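Long-range contacts in putative xanthine dehydrogenase YAGS fad-binding subunit (Escherichia coli, PDB 5G5G), which forms part of a periplasmic aldehyde oxidase, this chain holding the molybdenum and pterin cytosine dinucleotide cofactor at which aldehydes are probably oxidised: residues C[287-292]-C[359-364]; C[303-308]-C[335-340]. One frame throughout, in Å; residues are numbered along the deposited sequence. Where two conformers were deposited one is given.

How the contacts relate
Both contacts involve one mixed sheet of the molybdopterin cofactor-binding region, where strands 285-293 and 299-310 are antiparallel neighbours. Contact 1 lays helix 354-372 over one face of that sheet by aliphatic packing, with no hydrogen bond between its segments; every touching residue is buried. Contact 2 lies within the sheet: it joins strands 299-310 and 331-340 edge to edge by backbone bonds, with charged and aromatic side chains on the face turned from the helix, and its Glu305 and Leu338 are partly exposed. The two meet where Gln287 OE1 of contact 1 accepts a hydrogen bond from His304 NE2 of contact 2, 2.7 Å away, and where Leu289 packs on the same imidazole.

Contact 1 (C[287-292]-C[359-364]); sequences QHLRIG and MALEIA
Leu289 reaches from its strand onto the backbone of the helix between Ala360 and Ala364, its CD1 methyl resting 3.6 Å from the CA of Leu361. The two alanines stand one turn apart, linked by the helical bond from Ala364 N to Ala360 O, and their small side chains let the leucine approach the main chain; CD1 is 3.8 Å from Ala360 CB and 3.9 Å from Ala364 CB. Leu289 was modelled in two conformers, and its contacts are those of one of them. Leu361 starts out to one side of the strand, but with CG anti to the backbone N (chi1 173°) its end swings back, and its CD1 lies 4.0 Å from Ile291 CD1. Leu361 crosses both Leu289 and Ile291 at about a right angle. Ile291 keeps CG1 beside its backbone N and is extended beyond it (chi2 180°), which carries Ile291 CD1 to within 4.0 Å of Ala364 CB. At the other end Gln287 brings its amide over Ala360, OE1 standing 3.3 Å from the CB methyl. That amide is buried but satisfied: OE1 accepts from His304, while NE2 donates to Thr285 OG1 and Pro356 O, bonds that fix which way round the group sits. Strand alternation suits the sequence, since Gln287, Leu289 and Ile291 turn to the helix while His288 and Arg290 face the other side, where Asp177 bonds to His288 and Phe169 meets Arg290. This is a helix packed on one face of a mixed beta sheet in the molybdopterin cofactor-binding region, nearly aligned with the strand it covers: the segment axes approach to 9.2 Å at 30°. Strands 174-182 and 299-310 flank the strand, and helix 698-710 lies beside the helix, touched by Met359, Glu362 and Ile363.

Contact 2 (C[303-308]-C[335-340]); sequences SHESWS and GLRLAT
Glu305, Ser306, Trp307 and Ser308 pair in order with Gly335, Leu336, Arg337 and Leu338, a parallel strand pair within a five-stranded mixed sheet. Five backbone hydrogen bonds join them: Ser306 and Ser308 each bond twice, to the residues before and after their partners, as in regular parallel pairing. Arg337 N to Ser306 O, at 2.8 Å, is the shortest. CA-H...O contacts fill in between, such as Trp307 CA to Arg337 O at 3.2 Å.

The aromatic contact lies on the face that Glu305 shares with Trp307. Arg337 CB sits over the five-membered ring of Trp307, 3.4 Å from its centroid and 16° off the normal, a CH-pi contact, and CG continues over the same face nearer the rim. The indole's NE1 is bonded to Val150 O. Replacing Trp307 by alanine removes the indole, which would probably leave CB and CG of Arg337 without the flat surface beneath them and the Val150 carbonyl without the NE1 donor.

Charge governs the arginine's far end, which a bend at chi2 (-75°) folds back along the strand. Glu305 OE2 stands 3.3 Å from Arg337 NH2 but well out of the guanidinium plane, so the pairing is of charges alone; the same oxygen bonds His333. A water accepts a hydrogen bond from Arg337 NE and donates one to Glu305 OE1, so it bridges the two charged groups, while Asp159 forms a salt bridge with NH1. NH1 also donates to Leu336 O at 2.8 Å, and Gly335 suits its place because a CB there would come within 2.9 Å of Arg337 NH1.

Contact 1 (C[287-292]-C[359-364])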
# COMPACT_ATOMS: atom_id res chain seq x y z
N GLN C 287 -9.57 -22.57 5.56
CA GLN C 287 -10.63 -23.10 4.70
C GLN C 287 -10.40 -24.58 4.39
O GLN C 287 -9.27 -24.99 4.08
CB GLN C 287 -10.68 -22.34 3.40
CG GLN C 287 -10.88 -20.83 3.57
CD GLN C 287 -10.95 -20.12 2.26
OE1 GLN C 287 -11.75 -20.45 1.37
NE2 GLN C 287 -10.17 -19.10 2.15
N HIS C 288 -11.48 -25.35 4.41
CA HIS C 288 -11.41 -26.79 4.14
C HIS C 288 -12.30 -27.09 2.93
O HIS C 288 -13.51 -26.84 2.97
CB HIS C 288 -11.86 -27.54 5.38
CG HIS C 288 -11.68 -29.02 5.29
ND1 HIS C 288 -12.42 -29.90 6.04
CD2 HIS C 288 -10.86 -29.77 4.51
CE1 HIS C 288 -12.04 -31.14 5.75
NE2 HIS C 288 -11.09 -31.08 4.82
N LEU C 289 -11.69 -27.62 1.86
CA LEU C 289 -12.36 -27.89 0.60
C LEU C 289 -12.28 -29.37 0.28
O LEU C 289 -11.18 -29.95 0.27
CB LEU C 289 -11.71 -27.09 -0.52
CG LEU C 289 -12.28 -25.68 -0.63
CD1 LEU C 289 -11.32 -24.77 -1.39
CD2 LEU C 289 -13.61 -25.69 -1.35
N ARG C 290 -13.44 -29.97 0.02
CA ARG C 290 -13.53 -31.37 -0.37
C ARG C 290 -14.36 -31.38 -1.67
O ARG C 290 -15.54 -30.97 -1.67
CB ARG C 290 -14.18 -32.20 0.72
CG ARG C 290 -13.46 -32.08 2.06
CD ARG C 290 -14.34 -32.62 3.15
NE ARG C 290 -14.31 -34.03 3.13
CZ ARG C 290 -15.22 -34.85 3.70
NH1 ARG C 290 -16.32 -34.36 4.34
NH2 ARG C 290 -15.04 -36.16 3.64
N ILE C 291 -13.72 -31.77 -2.77
CA ILE C 291 -14.37 -31.76 -4.08
C ILE C 291 -14.16 -33.09 -4.77
O ILE C 291 -13.06 -33.57 -4.86
CB ILE C 291 -13.86 -30.64 -5.00
CG1 ILE C 291 -13.67 -29.34 -4.19
CG2 ILE C 291 -14.82 -30.46 -6.17
CD1 ILE C 291 -13.16 -28.14 -4.97
N GLY C 292 -15.25 -33.65 -5.30
CA GLY C 292 -15.20 -34.88 -6.05
C GLY C 292 -15.84 -34.77 -7.40
O GLY C 292 -16.81 -34.00 -7.57
N MET C 359 -8.98 -17.62 -3.45
CA MET C 359 -7.56 -17.97 -3.18
C MET C 359 -7.43 -19.48 -2.81
O MET C 359 -6.45 -20.11 -3.19
CB MET C 359 -6.96 -17.12 -2.09
CG MET C 359 -6.58 -15.73 -2.56
SD MET C 359 -6.24 -14.53 -1.27
CE MET C 359 -4.54 -14.93 -0.90
N ALA C 360 -8.43 -20.01 -2.14
CA ALA C 360 -8.53 -21.44 -1.83
C ALA C 360 -9.17 -22.26 -2.96
O ALA C 360 -8.57 -23.24 -3.41
CB ALA C 360 -9.28 -21.64 -0.53
N LEU C 361 -10.41 -21.92 -3.36
CA LEU C 361 -11.13 -22.73 -4.30
C LEU C 361 -10.37 -22.95 -5.61
O LEU C 361 -10.38 -24.08 -6.16
CB LEU C 361 -12.53 -22.13 -4.59
CG LEU C 361 -13.35 -22.78 -5.69
CD1 LEU C 361 -13.68 -24.22 -5.26
CD2 LEU C 361 -14.62 -21.98 -5.89
N GLU C 362 -9.73 -21.90 -6.12
CA GLU C 362 -9.08 -21.96 -7.44
C GLU C 362 -7.74 -22.71 -7.43
O GLU C 362 -7.33 -23.23 -8.47
CB GLU C 362 -8.96 -20.54 -8.03
CG GLU C 362 -10.34 -19.96 -8.29
CD GLU C 362 -11.14 -20.76 -9.33
OE1 GLU C 362 -10.63 -20.91 -10.47
OE2 GLU C 362 -12.29 -21.22 -9.02
N ILE C 363 -7.15 -22.89 -6.26
CA ILE C 363 -6.05 -23.91 -6.13
C ILE C 363 -6.67 -25.30 -6.11
O ILE C 363 -6.17 -26.19 -6.78
CB ILE C 363 -5.15 -23.71 -4.88
CG1 ILE C 363 -4.47 -22.34 -4.91
CG2 ILE C 363 -4.13 -24.83 -4.79
CD1 ILE C 363 -3.65 -21.98 -3.67
N ALA C 364 -7.70 -25.52 -5.30
CA ALA C 364 -8.37 -26.82 -5.19
C ALA C 364 -8.83 -27.33 -6.53
O ALA C 364 -8.63 -28.50 -6.87
CB ALA C 364 -9.53 -26.79 -4.17

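Contact 2 (C[303-308]-C[335-340])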
# COMPACT_ATOMS: atom_id res chain seq x y z
N SER C 303 -17.83 -29.38 -1.11
CA SER C 303 -17.97 -28.95 0.26
C SER C 303 -16.91 -27.87 0.51
O SER C 303 -15.71 -28.03 0.16
CB SER C 303 -17.77 -30.09 1.24
OG SER C 303 -17.69 -29.63 2.62
N HIS C 304 -17.34 -26.74 1.07
CA HIS C 304 -16.39 -25.66 1.39
C HIS C 304 -16.79 -25.11 2.77
O HIS C 304 -17.93 -24.64 2.96
CB HIS C 304 -16.46 -24.59 0.33
CG HIS C 304 -15.37 -23.56 0.40
ND1 HIS C 304 -15.18 -22.65 -0.61
CD2 HIS C 304 -14.45 -23.28 1.35
CE1 HIS C 304 -14.16 -21.87 -0.30
NE2 HIS C 304 -13.72 -22.21 0.89
N GLU C 305 -15.89 -25.25 3.73
CA GLU C 305 -16.10 -24.64 5.06
C GLU C 305 -14.98 -23.64 5.29
O GLU C 305 -13.86 -23.87 4.87
CB GLU C 305 -16.15 -25.68 6.15
CG GLU C 305 -17.34 -26.61 6.01
CD GLU C 305 -17.51 -27.58 7.15
OE1 GLU C 305 -16.52 -27.91 7.83
OE2 GLU C 305 -18.66 -28.01 7.37
N SER C 306 -15.30 -22.52 5.90
CA SER C 306 -14.31 -21.50 6.22
C SER C 306 -14.45 -20.99 7.64
O SER C 306 -15.58 -20.75 8.12
CB SER C 306 -14.44 -20.34 5.25
OG SER C 306 -13.36 -19.42 5.43
N TRP C 307 -13.32 -20.89 8.30
CA TRP C 307 -13.21 -20.30 9.64
C TRP C 307 -12.53 -18.94 9.52
O TRP C 307 -11.55 -18.77 8.82
CB TRP C 307 -12.33 -21.19 10.52
CG TRP C 307 -13.01 -22.37 11.10
CD1 TRP C 307 -13.45 -22.51 12.37
CD2 TRP C 307 -13.26 -23.63 10.44
NE1 TRP C 307 -14.03 -23.77 12.53
CE2 TRP C 307 -13.90 -24.47 11.36
CE3 TRP C 307 -13.05 -24.09 9.14
CZ2 TRP C 307 -14.33 -25.79 11.01
CZ3 TRP C 307 -13.48 -25.38 8.78
CH2 TRP C 307 -14.11 -26.19 9.71
N SER C 308 -13.06 -17.96 10.24
CA SER C 308 -12.42 -16.65 10.42
C SER C 308 -12.81 -16.21 11.83
O SER C 308 -13.70 -16.82 12.45
CB SER C 308 -12.89 -15.61 9.37
OG SER C 308 -14.27 -15.22 9.60
N GLY C 335 -20.44 -23.76 4.52
CA GLY C 335 -20.64 -23.31 5.86
C GLY C 335 -19.58 -22.38 6.35
O GLY C 335 -18.40 -22.54 6.02
N LEU C 336 -19.99 -21.40 7.15
CA LEU C 336 -19.07 -20.50 7.84
C LEU C 336 -18.96 -20.84 9.30
O LEU C 336 -19.94 -21.28 9.94
CB LEU C 336 -19.50 -19.01 7.70
CG LEU C 336 -19.52 -18.43 6.29
CD1 LEU C 336 -20.06 -17.00 6.34
CD2 LEU C 336 -18.13 -18.51 5.66
N ARG C 337 -17.77 -20.61 9.85
CA ARG C 337 -17.51 -20.80 11.27
C ARG C 337 -16.80 -19.54 11.78
O ARG C 337 -15.77 -19.14 11.22
CB ARG C 337 -16.66 -22.03 11.47
CG ARG C 337 -17.25 -23.34 10.83
CD ARG C 337 -18.36 -23.83 11.64
NE ARG C 337 -18.90 -25.08 11.04
CZ ARG C 337 -19.86 -25.15 10.11
NH1 ARG C 337 -20.47 -24.05 9.69
NH2 ARG C 337 -20.30 -26.36 9.70
N LEU C 338 -17.37 -18.93 12.82
CA LEU C 338 -16.88 -17.64 13.30
C LEU C 338 -16.32 -17.77 14.72
O LEU C 338 -17.08 -18.00 15.67
CB LEU C 338 -18.04 -16.63 13.24
CG LEU C 338 -17.64 -15.21 13.66
CD1 LEU C 338 -16.51 -14.61 12.86
CD2 LEU C 338 -18.90 -14.37 13.59
N ALA C 339 -15.01 -17.63 14.86
CA ALA C 339 -14.37 -17.61 16.18
C ALA C 339 -14.42 -16.20 16.74
O ALA C 339 -14.55 -15.22 15.99
CB ALA C 339 -12.92 -18.06 16.08
N THR C 340 -14.21 -16.13 18.05
CA THR C 340 -13.99 -14.85 18.71
C THR C 340 -12.49 -14.60 18.88
O THR C 340 -11.81 -15.38 19.53
CB THR C 340 -14.73 -14.82 20.05
OG1 THR C 340 -16.11 -14.93 19.73
CG2 THR C 340 -14.50 -13.49 20.77
O HOH W 1 -17.39 -27.85 10.79
O HOH W 2 -16.16 -17.28 9.21